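Long-range contact in bartonella effector protein (Bep) substrate of VirB T4SS (PDB 4YK1), which is a translocated type IV secretion substrate that probably AMPylates tyrosine and threonine residues of target proteins through a Fic domain, the piece here being its BID domain: residues Leu44-Glu56 with Ile76-Gly88. Numbering follows the deposited sequence.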
loop_
_atom_site.group_PDB
_atom_site.type_symbol
_atom_site.label_atom_id
_atom_site.label_comp_id
_atom_site.label_asym_id
_atom_site.label_seq_id
_atom_site.Cartn_x
_atom_site.Cartn_y
_atom_site.Cartn_z
ATOM N N LEU A 44 -9.088 -10.676 3.436
ATOM C CA LEU A 44 -8.078 -11.700 3.668
ATOM C C LEU A 44 -7.617 -11.694 5.119
ATOM O O LEU A 44 -7.550 -12.745 5.751
ATOM C CB LEU A 44 -6.878 -11.493 2.738
ATOM C CG LEU A 44 -7.150 -11.969 1.311
ATOM C CD1 LEU A 44 -6.091 -11.405 0.339
ATOM C CD2 LEU A 44 -7.162 -13.498 1.296
ATOM N N SER A 45 -7.303 -10.511 5.643
ATOM C CA SER A 45 -6.861 -10.385 7.036
ATOM C C SER A 45 -7.889 -10.947 8.011
ATOM O O SER A 45 -7.533 -11.561 9.016
ATOM C CB SER A 45 -6.559 -8.917 7.381
ATOM O OG SER A 45 -5.424 -8.456 6.650
ATOM N N LYS A 46 -9.168 -10.753 7.714
ATOM C CA LYS A 46 -10.215 -11.328 8.552
ATOM C C LYS A 46 -10.202 -12.858 8.452
ATOM O O LYS A 46 -10.257 -13.566 9.467
ATOM C CB LYS A 46 -11.582 -10.759 8.154
ATOM C CG LYS A 46 -12.775 -11.536 8.707
ATOM C CD LYS A 46 -12.879 -11.408 10.208
ATOM C CE LYS A 46 -14.115 -12.134 10.735
ATOM N NZ LYS A 46 -14.101 -12.202 12.215
ATOM N N LEU A 47 -10.091 -13.372 7.230
ATOM C CA LEU A 47 -10.034 -14.821 7.005
ATOM C C LEU A 47 -8.855 -15.503 7.682
ATOM O O LEU A 47 -8.972 -16.619 8.197
ATOM C CB LEU A 47 -9.963 -15.120 5.506
ATOM C CG LEU A 47 -11.289 -14.961 4.764
ATOM C CD1 LEU A 47 -11.082 -15.194 3.276
ATOM C CD2 LEU A 47 -12.326 -15.925 5.338
ATOM N N ILE A 48 -7.701 -14.844 7.645
ATOM C CA ILE A 48 -6.467 -15.467 8.071
ATOM C C ILE A 48 -6.239 -15.268 9.568
ATOM O O ILE A 48 -5.869 -16.205 10.274
ATOM C CB ILE A 48 -5.262 -14.921 7.275
ATOM C CG1 ILE A 48 -5.430 -15.198 5.781
ATOM C CG2 ILE A 48 -3.956 -15.549 7.783
ATOM C CD1 ILE A 48 -4.545 -14.321 4.925
ATOM N N TYR A 49 -6.456 -14.041 10.038
ATOM C CA TYR A 49 -6.025 -13.637 11.368
ATOM C C TYR A 49 -7.195 -13.260 12.270
ATOM O O TYR A 49 -6.980 -12.897 13.426
ATOM C CB TYR A 49 -5.054 -12.450 11.272
ATOM C CG TYR A 49 -3.779 -12.746 10.506
ATOM C CD1 TYR A 49 -2.816 -13.595 11.030
ATOM C CD2 TYR A 49 -3.544 -12.178 9.262
ATOM C CE1 TYR A 49 -1.663 -13.881 10.342
ATOM C CE2 TYR A 49 -2.382 -12.447 8.561
ATOM C CZ TYR A 49 -1.452 -13.302 9.109
ATOM O OH TYR A 49 -0.296 -13.583 8.428
ATOM N N ASN A 50 -8.415 -13.320 11.726
ATOM C CA ASN A 50 -9.639 -12.969 12.445
ATOM C C ASN A 50 -9.597 -11.505 12.835
ATOM O O ASN A 50 -10.200 -11.099 13.821
ATOM C CB ASN A 50 -9.846 -13.851 13.695
ATOM C CG ASN A 50 -11.298 -13.903 14.125
ATOM O OD1 ASN A 50 -12.201 -13.823 13.290
ATOM N ND2 ASN A 50 -11.533 -14.018 15.428
ATOM N N ASN A 51 -8.881 -10.709 12.055
ATOM C CA ASN A 51 -8.790 -9.295 12.350
ATOM C C ASN A 51 -8.545 -8.498 11.078
ATOM O O ASN A 51 -7.429 -8.472 10.558
ATOM C CB ASN A 51 -7.686 -9.042 13.379
ATOM C CG ASN A 51 -7.537 -7.575 13.714
ATOM O OD1 ASN A 51 -8.325 -6.749 13.269
ATOM N ND2 ASN A 51 -6.533 -7.247 14.518
ATOM N N PRO A 52 -9.594 -7.823 10.590
ATOM C CA PRO A 52 -9.549 -7.039 9.350
ATOM C C PRO A 52 -8.483 -5.946 9.383
ATOM O O PRO A 52 -7.952 -5.594 8.335
ATOM C CB PRO A 52 -10.952 -6.403 9.268
ATOM C CG PRO A 52 -11.786 -7.102 10.289
ATOM C CD PRO A 52 -10.865 -7.653 11.321
ATOM N N GLU A 53 -8.163 -5.422 10.567
ATOM C CA GLU A 53 -7.263 -4.266 10.632
ATOM C C GLU A 53 -5.851 -4.605 11.138
ATOM O O GLU A 53 -5.072 -3.712 11.476
ATOM C CB GLU A 53 -7.882 -3.165 11.508
ATOM C CG GLU A 53 -9.229 -2.605 10.990
ATOM C CD GLU A 53 -9.192 -2.138 9.524
ATOM O OE1 GLU A 53 -8.190 -1.518 9.098
ATOM O OE2 GLU A 53 -10.182 -2.387 8.794
ATOM N N ILE A 54 -5.506 -5.887 11.153
ATOM C CA ILE A 54 -4.221 -6.310 11.703
ATOM C C ILE A 54 -3.043 -5.643 10.969
ATOM O O ILE A 54 -2.011 -5.381 11.570
ATOM C CB ILE A 54 -4.103 -7.867 11.699
ATOM C CG1 ILE A 54 -3.018 -8.330 12.673
ATOM C CG2 ILE A 54 -3.848 -8.425 10.278
ATOM C CD1 ILE A 54 -3.150 -9.807 13.057
ATOM N N LEU A 55 -3.204 -5.334 9.686
ATOM C CA LEU A 55 -2.138 -4.658 8.937
ATOM C C LEU A 55 -2.400 -3.157 8.740
ATOM O O LEU A 55 -1.792 -2.523 7.870
ATOM C CB LEU A 55 -1.954 -5.306 7.561
ATOM C CG LEU A 55 -1.625 -6.809 7.532
ATOM C CD1 LEU A 55 -1.518 -7.262 6.088
ATOM C CD2 LEU A 55 -0.322 -7.108 8.269
ATOM N N GLU A 56 -3.294 -2.589 9.537
ATOM C CA GLU A 56 -3.678 -1.187 9.340
ATOM C C GLU A 56 -2.472 -0.246 9.438
ATOM O O GLU A 56 -2.300 0.645 8.619
ATOM C CB GLU A 56 -4.741 -0.787 10.355
ATOM C CG GLU A 56 -4.801 0.699 10.623
ATOM C CD GLU A 56 -5.760 1.021 11.746
ATOM O OE1 GLU A 56 -5.354 0.905 12.923
ATOM O OE2 GLU A 56 -6.919 1.376 11.448
ATOM N N ILE A 76 5.552 -12.086 5.290
ATOM C CA ILE A 76 4.292 -12.809 5.453
ATOM C C ILE A 76 4.415 -14.202 4.877
ATOM O O ILE A 76 3.988 -15.178 5.473
ATOM C CB ILE A 76 3.125 -12.065 4.791
ATOM C CG1 ILE A 76 2.803 -10.785 5.554
ATOM C CG2 ILE A 76 1.875 -12.985 4.670
ATOM C CD1 ILE A 76 1.803 -9.892 4.796
ATOM N N ILE A 77 5.017 -14.307 3.707
ATOM C CA ILE A 77 5.112 -15.608 3.093
ATOM C C ILE A 77 6.210 -16.422 3.788
ATOM O O ILE A 77 6.081 -17.643 3.904
ATOM C CB ILE A 77 5.301 -15.479 1.564
ATOM C CG1 ILE A 77 4.876 -16.765 0.865
ATOM C CG2 ILE A 77 6.707 -15.106 1.206
ATOM C CD1 ILE A 77 4.104 -16.521 -0.404
ATOM N N ASN A 78 7.250 -15.767 4.304
ATOM C CA ASN A 78 8.292 -16.482 5.055
ATOM C C ASN A 78 7.690 -17.170 6.287
ATOM O O ASN A 78 8.085 -18.269 6.631
ATOM C CB ASN A 78 9.408 -15.560 5.547
ATOM C CG ASN A 78 10.338 -15.093 4.462
ATOM O OD1 ASN A 78 10.405 -15.661 3.375
ATOM N ND2 ASN A 78 11.118 -14.059 4.782
ATOM N N SER A 79 6.768 -16.495 6.973
ATOM C CA SER A 79 6.115 -17.076 8.155
ATOM C C SER A 79 4.850 -16.301 8.481
ATOM O O SER A 79 4.882 -15.281 9.177
ATOM C CB SER A 79 7.072 -17.091 9.362
ATOM O OG SER A 79 6.503 -17.816 10.451
ATOM N N PRO A 80 3.716 -16.769 7.950
ATOM C CA PRO A 80 2.444 -16.075 8.126
ATOM C C PRO A 80 2.112 -15.842 9.600
ATOM O O PRO A 80 1.549 -14.812 9.950
ATOM C CB PRO A 80 1.439 -17.033 7.474
ATOM C CG PRO A 80 2.249 -17.698 6.395
ATOM C CD PRO A 80 3.598 -17.937 7.057
ATOM N N LYS A 81 2.499 -16.772 10.460
ATOM C CA LYS A 81 2.139 -16.648 11.867
ATOM C C LYS A 81 2.934 -15.552 12.579
ATOM O O LYS A 81 2.602 -15.212 13.706
ATOM C CB LYS A 81 2.338 -17.984 12.599
ATOM C CG LYS A 81 3.766 -18.336 12.866
ATOM C CD LYS A 81 3.838 -19.674 13.607
ATOM C CE LYS A 81 5.270 -19.987 13.979
ATOM N NZ LYS A 81 5.394 -21.296 14.694
ATOM N N SER A 82 3.974 -14.998 11.944
ATOM C CA SER A 82 4.667 -13.848 12.540
ATOM C C SER A 82 3.682 -12.703 12.804
ATOM O O SER A 82 3.807 -11.974 13.790
ATOM C CB SER A 82 5.795 -13.337 11.637
ATOM O OG SER A 82 5.311 -12.917 10.366
ATOM N N ILE A 83 2.704 -12.554 11.919
ATOM C CA ILE A 83 1.730 -11.450 12.021
ATOM C C ILE A 83 0.805 -11.645 13.220
ATOM O O ILE A 83 0.461 -10.697 13.937
ATOM C CB ILE A 83 0.909 -11.323 10.742
ATOM C CG1 ILE A 83 1.826 -11.158 9.505
ATOM C CG2 ILE A 83 -0.100 -10.179 10.861
ATOM C CD1 ILE A 83 2.788 -9.982 9.565
ATOM N N GLY A 84 0.378 -12.879 13.411
ATOM C CA GLY A 84 -0.470 -13.229 14.526
ATOM C C GLY A 84 -0.894 -14.657 14.305
ATOM O O GLY A 84 -0.538 -15.267 13.302
ATOM N N ARG A 85 -1.665 -15.181 15.241
ATOM C CA ARG A 85 -2.204 -16.531 15.159
ATOM C C ARG A 85 -3.172 -16.686 13.994
ATOM O O ARG A 85 -4.032 -15.826 13.759
ATOM C CB ARG A 85 -2.889 -16.871 16.485
ATOM C CG ARG A 85 -3.479 -18.235 16.587
ATOM C CD ARG A 85 -3.947 -18.450 18.022
ATOM N NE ARG A 85 -4.972 -19.479 18.128
ATOM C CZ ARG A 85 -5.070 -20.327 19.147
ATOM N NH1 ARG A 85 -4.198 -20.266 20.148
ATOM N NH2 ARG A 85 -6.037 -21.235 19.164
ATOM N N LEU A 86 -3.015 -17.787 13.270
ATOM C CA LEU A 86 -3.867 -18.119 12.126
ATOM C C LEU A 86 -5.166 -18.753 12.563
ATOM O O LEU A 86 -5.206 -19.474 13.552
ATOM C CB LEU A 86 -3.142 -19.083 11.172
ATOM C CG LEU A 86 -2.334 -18.481 10.029
ATOM C CD1 LEU A 86 -1.326 -17.491 10.554
ATOM C CD2 LEU A 86 -1.669 -19.598 9.227
ATOM N N LYS A 87 -6.224 -18.500 11.798
ATOM C CA LYS A 87 -7.537 -19.035 12.106
ATOM C C LYS A 87 -7.571 -20.526 11.752
ATOM O O LYS A 87 -6.994 -20.945 10.741
ATOM C CB LYS A 87 -8.595 -18.248 11.328
ATOM C CG LYS A 87 -9.959 -18.177 11.947
ATOM C CD LYS A 87 -10.708 -16.994 11.335
ATOM C CE LYS A 87 -12.185 -17.045 11.618
ATOM N NZ LYS A 87 -12.847 -15.906 10.914
ATOM N N GLY A 88 -8.239 -21.325 12.579
ATOM C CA GLY A 88 -8.325 -22.758 12.342
ATOM C C GLY A 88 -7.588 -23.535 13.413
ATOM O O GLY A 88 -6.597 -23.069 13.959
HETATM O O HOH W 1 -4.551 -13.476 14.756
#
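Two lysine ammonium groups share one amide oxygen just past the end of helix 32-49: Asn-50 OD1 accepts hydrogen bonds from Lys-46 NZ (2.7 Å) and Lys-87 NZ (3.2 Å), which arrive from opposite faces of the amide plane, the second well above it. Lys-46 NZ and Lys-87 NZ are only 4.1 Å apart, so the shared acceptor probably offsets some of their repulsion. Lys-87 gets there with CG anti to its backbone N (chi1 -152°) and the chain then extended past the carbonyl of Leu-47, while its backbone N donates to Ile-48 O (2.8 Å, 148° at the hydrogen). Ile-83 CG2 makes a CH-pi contact over one face of the Tyr-49 ring, 3.9 Å from its centroid, and Ile-48 CG2 covers the other. Tyr-49 OH donates to Pro-80 O (2.7 Å), which lies in the ring plane; Ile-83 N reaches the same oxygen from the opposite face of the carbonyl plane. Ile-54 CD1 and Leu-55 CD2 close on Ile-83 CG2, and a water bridges Tyr-49 O and Arg-85 O. Ile-48 and Leu-86 also touch helix 97-140. The contact thus ties the end of helix 32-49 to the connection leaving helix 67-78, in the conserved four-helix bundle topped with a hook of BID domains.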